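Local coordinates for tetratricopeptide TPR_2 repeat protein (Thermobaculum terrenum, PDB 5DJS) that is of undetermined function but joins tetratricopeptide repeats to a glycosyl transferase family 41 region of the GT-B type and holds uridine-5'-diphosphate in the model, at residues R132-D145 against A269-Y281. The protein carries 1 engineered substitution. Sequence-based numbering, arbitrary orientation.
Sequences RHILALDWARRYAD and AAINTTGMRAMDY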
loop_
_atom_site.group_PDB
_atom_site.type_symbol
_atom_site.label_atom_id
_atom_site.label_comp_id
_atom_site.label_asym_id
_atom_site.label_seq_id
_atom_site.Cartn_x
_atom_site.Cartn_y
_atom_site.Cartn_z
ATOM N N ARG A 132 -9.398 13.473 8.060
ATOM C CA ARG A 132 -8.148 12.940 7.500
ATOM C C ARG A 132 -7.296 14.048 6.906
ATOM O O ARG A 132 -6.102 14.128 7.175
ATOM C CB ARG A 132 -8.447 11.928 6.395
ATOM C CG ARG A 132 -9.178 10.691 6.865
ATOM C CD ARG A 132 -9.939 10.038 5.731
ATOM N NE ARG A 132 -10.514 8.781 6.175
ATOM C CZ ARG A 132 -11.104 7.890 5.391
ATOM N NH1 ARG A 132 -11.218 8.096 4.077
ATOM N NH2 ARG A 132 -11.585 6.773 5.933
ATOM N N HIS A 133 -7.937 14.874 6.081
ATOM C CA HIS A 133 -7.355 16.070 5.469
ATOM C C HIS A 133 -6.629 16.964 6.492
ATOM O O HIS A 133 -5.454 17.313 6.312
ATOM C CB HIS A 133 -8.495 16.836 4.791
ATOM C CG HIS A 133 -8.088 18.123 4.152
ATOM N ND1 HIS A 133 -7.023 18.223 3.282
ATOM C CD2 HIS A 133 -8.645 19.355 4.211
ATOM C CE1 HIS A 133 -6.927 19.468 2.848
ATOM N NE2 HIS A 133 -7.898 20.176 3.398
ATOM N N ILE A 134 -7.343 17.303 7.566
ATOM C CA ILE A 134 -6.822 18.156 8.638
ATOM C C ILE A 134 -5.586 17.546 9.293
ATOM O O ILE A 134 -4.562 18.220 9.475
ATOM C CB ILE A 134 -7.919 18.461 9.686
ATOM C CG1 ILE A 134 -8.837 19.565 9.137
ATOM C CG2 ILE A 134 -7.321 18.894 11.022
ATOM C CD1 ILE A 134 -10.157 19.699 9.863
ATOM N N LEU A 135 -5.677 16.271 9.643
ATOM C CA LEU A 135 -4.536 15.595 10.240
ATOM C C LEU A 135 -3.318 15.586 9.301
ATOM O O LEU A 135 -2.190 15.685 9.762
ATOM C CB LEU A 135 -4.911 14.175 10.659
ATOM C CG LEU A 135 -3.862 13.406 11.457
ATOM C CD1 LEU A 135 -3.693 14.003 12.852
ATOM C CD2 LEU A 135 -4.249 11.940 11.543
ATOM N N ALA A 136 -3.546 15.477 7.993
ATOM C CA ALA A 136 -2.442 15.441 7.016
ATOM C C ALA A 136 -1.729 16.787 6.936
ATOM O O ALA A 136 -0.496 16.859 7.025
ATOM C CB ALA A 136 -2.960 15.060 5.648
ATOM N N LEU A 137 -2.533 17.840 6.769
ATOM C CA LEU A 137 -2.060 19.212 6.814
ATOM C C LEU A 137 -1.273 19.476 8.094
ATOM O O LEU A 137 -0.179 20.040 8.044
ATOM C CB LEU A 137 -3.239 20.182 6.748
ATOM C CG LEU A 137 -4.006 20.290 5.441
ATOM C CD1 LEU A 137 -5.244 21.147 5.628
ATOM C CD2 LEU A 137 -3.135 20.855 4.336
ATOM N N ASP A 138 -1.835 19.060 9.230
ATOM C CA ASP A 138 -1.178 19.229 10.539
ATOM C C ASP A 138 0.223 18.650 10.512
ATOM O O ASP A 138 1.150 19.296 10.944
ATOM C CB ASP A 138 -1.995 18.581 11.670
ATOM C CG ASP A 138 -1.682 19.174 13.044
ATOM O OD1 ASP A 138 -0.787 18.664 13.746
ATOM O OD2 ASP A 138 -2.365 20.139 13.438
ATOM N N TRP A 139 0.360 17.445 9.963
ATOM C CA TRP A 139 1.654 16.778 9.799
ATOM C C TRP A 139 2.608 17.622 8.976
ATOM O O TRP A 139 3.736 17.880 9.394
ATOM C CB TRP A 139 1.450 15.423 9.106
ATOM C CG TRP A 139 2.676 14.612 8.858
ATOM C CD1 TRP A 139 3.263 13.740 9.708
ATOM C CD2 TRP A 139 3.427 14.565 7.653
ATOM N NE1 TRP A 139 4.351 13.139 9.118
ATOM C CE2 TRP A 139 4.477 13.637 7.850
ATOM C CE3 TRP A 139 3.320 15.221 6.417
ATOM C CZ2 TRP A 139 5.417 13.349 6.858
ATOM C CZ3 TRP A 139 4.257 14.922 5.419
ATOM C CH2 TRP A 139 5.291 14.001 5.652
ATOM N N ALA A 140 2.135 18.032 7.802
ATOM C CA ALA A 140 2.935 18.774 6.830
ATOM C C ALA A 140 3.450 20.053 7.436
ATOM O O ALA A 140 4.647 20.345 7.357
ATOM C CB ALA A 140 2.106 19.091 5.591
ATOM N N ARG A 141 2.541 20.805 8.042
ATOM C CA ARG A 141 2.886 22.062 8.718
ATOM C C ARG A 141 4.006 21.877 9.745
ATOM O O ARG A 141 4.886 22.719 9.851
ATOM C CB ARG A 141 1.647 22.661 9.388
ATOM C CG ARG A 141 1.723 24.156 9.642
ATOM C CD ARG A 141 0.675 24.611 10.650
ATOM N NE ARG A 141 0.783 23.852 11.912
ATOM C CZ ARG A 141 -0.149 23.047 12.439
ATOM N NH1 ARG A 141 -1.343 22.873 11.866
ATOM N NH2 ARG A 141 0.116 22.412 13.577
ATOM N N ARG A 142 3.971 20.767 10.476
ATOM C CA ARG A 142 4.953 20.483 11.515
ATOM C C ARG A 142 6.314 20.088 10.961
ATOM O O ARG A 142 7.329 20.594 11.433
ATOM C CB ARG A 142 4.451 19.372 12.447
ATOM C CG ARG A 142 3.330 19.814 13.371
ATOM C CD ARG A 142 2.840 18.680 14.256
ATOM N NE ARG A 142 1.585 19.055 14.895
ATOM C CZ ARG A 142 1.457 19.886 15.931
ATOM N NH1 ARG A 142 2.521 20.450 16.501
ATOM N NH2 ARG A 142 0.239 20.152 16.410
ATOM N N TYR A 143 6.330 19.179 9.978
ATOM C CA TYR A 143 7.561 18.476 9.568
ATOM C C TYR A 143 8.063 18.719 8.142
ATOM O O TYR A 143 9.213 18.398 7.836
ATOM C CB TYR A 143 7.385 16.969 9.799
ATOM C CG TYR A 143 6.928 16.642 11.201
ATOM C CD1 TYR A 143 7.674 17.059 12.312
ATOM C CD2 TYR A 143 5.742 15.946 11.427
ATOM C CE1 TYR A 143 7.246 16.777 13.606
ATOM C CE2 TYR A 143 5.310 15.664 12.710
ATOM C CZ TYR A 143 6.052 16.076 13.792
ATOM O OH TYR A 143 5.557 15.755 15.026
ATOM N N ALA A 144 7.227 19.293 7.282
ATOM C CA ALA A 144 7.524 19.374 5.849
ATOM C C ALA A 144 7.596 20.806 5.348
ATOM O O ALA A 144 8.622 21.220 4.817
ATOM C CB ALA A 144 6.478 18.603 5.064
ATOM N N ASP A 145 6.507 21.552 5.508
ATOM C CA ASP A 145 6.407 22.923 4.979
ATOM C C ASP A 145 7.460 23.926 5.496
ATOM O O ASP A 145 7.848 24.826 4.756
ATOM C CB ASP A 145 4.988 23.478 5.181
ATOM C CG ASP A 145 3.934 22.749 4.333
ATOM O OD1 ASP A 145 4.283 21.812 3.563
ATOM O OD2 ASP A 145 2.743 23.119 4.439
ATOM N N ALA A 269 1.196 4.675 -4.876
ATOM C CA ALA A 269 0.845 4.269 -3.514
ATOM C C ALA A 269 -0.152 5.227 -2.877
ATOM O O ALA A 269 -0.887 4.842 -1.967
ATOM C CB ALA A 269 2.101 4.171 -2.652
ATOM N N ALA A 270 -0.176 6.469 -3.349
ATOM C CA ALA A 270 -1.022 7.490 -2.771
ATOM C C ALA A 270 -2.471 7.063 -2.843
ATOM O O ALA A 270 -2.936 6.630 -3.889
ATOM C CB ALA A 270 -0.821 8.815 -3.487
ATOM N N ILE A 271 -3.136 7.125 -1.692
ATOM C CA ILE A 271 -4.603 7.021 -1.565
ATOM C C ILE A 271 -5.245 8.324 -1.086
ATOM O O ILE A 271 -6.469 8.413 -0.962
ATOM C CB ILE A 271 -5.016 5.891 -0.590
ATOM C CG1 ILE A 271 -4.360 6.082 0.784
ATOM C CG2 ILE A 271 -4.650 4.528 -1.174
ATOM C CD1 ILE A 271 -5.056 5.342 1.898
ATOM N N ASN A 272 -4.417 9.317 -0.781
ATOM C CA ASN A 272 -4.888 10.637 -0.363
ATOM C C ASN A 272 -3.704 11.620 -0.452
ATOM O O ASN A 272 -2.579 11.230 -0.804
ATOM C CB ASN A 272 -5.456 10.544 1.079
ATOM C CG ASN A 272 -6.522 11.603 1.434
ATOM O OD1 ASN A 272 -6.976 11.608 2.557
ATOM N ND2 ASN A 272 -6.936 12.461 0.514
ATOM N N THR A 273 -3.947 12.886 -0.138
ATOM C CA THR A 273 -2.913 13.899 -0.164
ATOM C C THR A 273 -1.775 13.565 0.779
ATOM O O THR A 273 -1.983 12.908 1.807
ATOM C CB THR A 273 -3.488 15.293 0.185
ATOM O OG1 THR A 273 -2.510 16.300 -0.112
ATOM C CG2 THR A 273 -3.940 15.393 1.669
ATOM N N THR A 274 -0.575 14.007 0.411
ATOM C CA THR A 274 0.562 14.045 1.327
ATOM C C THR A 274 0.395 15.140 2.388
ATOM O O THR A 274 1.032 15.082 3.444
ATOM C CB THR A 274 1.875 14.346 0.588
ATOM O OG1 THR A 274 1.736 15.564 -0.172
ATOM C CG2 THR A 274 2.257 13.182 -0.332
ATOM N N GLY A 275 -0.420 16.152 2.065
ATOM C CA GLY A 275 -0.628 17.310 2.903
ATOM C C GLY A 275 0.363 18.431 2.647
ATOM O O GLY A 275 0.186 19.538 3.189
ATOM N N MET A 276 1.373 18.171 1.806
ATOM C CA MET A 276 2.544 19.043 1.671
ATOM C C MET A 276 2.345 20.127 0.611
ATOM O O MET A 276 1.736 19.873 -0.423
ATOM C CB MET A 276 3.771 18.210 1.286
ATOM C CG MET A 276 4.180 17.177 2.313
ATOM S SD MET A 276 5.404 16.014 1.677
ATOM C CE MET A 276 6.820 17.085 1.447
ATOM N N ARG A 277 2.895 21.319 0.868
ATOM C CA ARG A 277 3.059 22.364 -0.165
ATOM C C ARG A 277 4.072 21.936 -1.228
ATOM O O ARG A 277 3.868 22.204 -2.413
ATOM C CB ARG A 277 3.561 23.684 0.438
ATOM C CG ARG A 277 2.577 24.439 1.312
ATOM C CD ARG A 277 3.201 25.729 1.836
ATOM N NE ARG A 277 2.641 26.915 1.182
ATOM C CZ ARG A 277 1.567 27.604 1.599
ATOM N NH1 ARG A 277 0.889 27.254 2.699
ATOM N NH2 ARG A 277 1.160 28.671 0.908
ATOM N N ALA A 278 5.159 21.291 -0.786
ATOM C CA ALA A 278 6.258 20.850 -1.663
ATOM C C ALA A 278 5.893 19.830 -2.752
ATOM O O ALA A 278 6.630 19.697 -3.740
ATOM C CB ALA A 278 7.401 20.295 -0.829
ATOM N N MET A 279 4.792 19.098 -2.576
ATOM C CA MET A 279 4.322 18.175 -3.609
ATOM C C MET A 279 3.411 18.929 -4.583
ATOM O O MET A 279 2.370 19.468 -4.201
ATOM C CB MET A 279 3.607 16.984 -2.982
ATOM C CG MET A 279 3.497 15.770 -3.892
ATOM S SD MET A 279 5.068 14.968 -4.307
ATOM C CE MET A 279 5.632 14.379 -2.707
ATOM N N ASP A 280 3.818 18.966 -5.846
ATOM C CA ASP A 280 3.146 19.786 -6.853
ATOM C C ASP A 280 1.965 19.033 -7.414
ATOM O O ASP A 280 0.869 19.582 -7.500
ATOM C CB ASP A 280 4.102 20.170 -8.001
ATOM C CG ASP A 280 5.403 20.821 -7.517
ATOM O OD1 ASP A 280 5.331 21.863 -6.822
ATOM O OD2 ASP A 280 6.494 20.284 -7.850
ATOM N N TYR A 281 2.198 17.773 -7.792
ATOM C CA TYR A 281 1.183 16.938 -8.459
ATOM C C TYR A 281 0.918 15.596 -7.775
ATOM O O TYR A 281 1.811 14.998 -7.184
ATOM C CB TYR A 281 1.601 16.691 -9.909
ATOM C CG TYR A 281 1.683 17.972 -10.695
ATOM C CD1 TYR A 281 0.535 18.545 -11.239
ATOM C CD2 TYR A 281 2.897 18.629 -10.866
ATOM C CE1 TYR A 281 0.595 19.725 -11.957
ATOM C CE2 TYR A 281 2.970 19.816 -11.577
ATOM C CZ TYR A 281 1.816 20.356 -12.123
ATOM O OH TYR A 281 1.878 21.524 -12.829
#
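Gly275 meets the flank of helix 129-143 with bare backbone: its CA lies 4.6 Å from the CA of Leu137, a spacing that brings the loop main chain directly against the helix between Ala136 and Ala140. Its phi of 89° puts it in left-handed backbone territory, and its CA is 4.1 Å from Ala136 O. Two consecutive ST turns shape the approach. Thr273 OG1 accepts from Gly275 N at 3.0 Å, and Thr274 OG1 from Met276 N; both hydroxyls also bond to Glu299, beside strand 300-304. With Thr273 OG1 anti to the backbone N, its CG2 is left to face Ala136 CB.

Beyond the glycine, Met276 packs into the angle between Trp139 and Ala144. Its CG sits 3.8 Å from Trp139 CZ3, in the indole plane at the ring edge, and 3.9 Å from Ala144 CB. The sulfur is also edge-on, 88° off the ring normal, making a Met-aromatic contact. Trp139 NE1 bonds to the carbonyl of His111, which ties the indole to helix 111-120.

Further along the chain, Asp145 OD1 receives Arg277 N at 3.1 Å, nearly straight at 167°, from the syn side but tilted out of the carboxylate plane. This is the hydrogen bond between the two segments, and it lies at the more exposed end of an otherwise mostly buried contact. Asp145 OD2 lies across the aliphatic part of Arg277, 3.4 Å from CG. The carboxylate and guanidinium planes are nearly perpendicular, with Asp145 OD2 4.9 Å from Arg277 NH1, so the opposite charges are near but not in contact. The chemistry implies a directional amide-to-carboxylate bond that sets Arg277 N against Asp145, to which the nearby guanidinium may add weak electrostatic attraction.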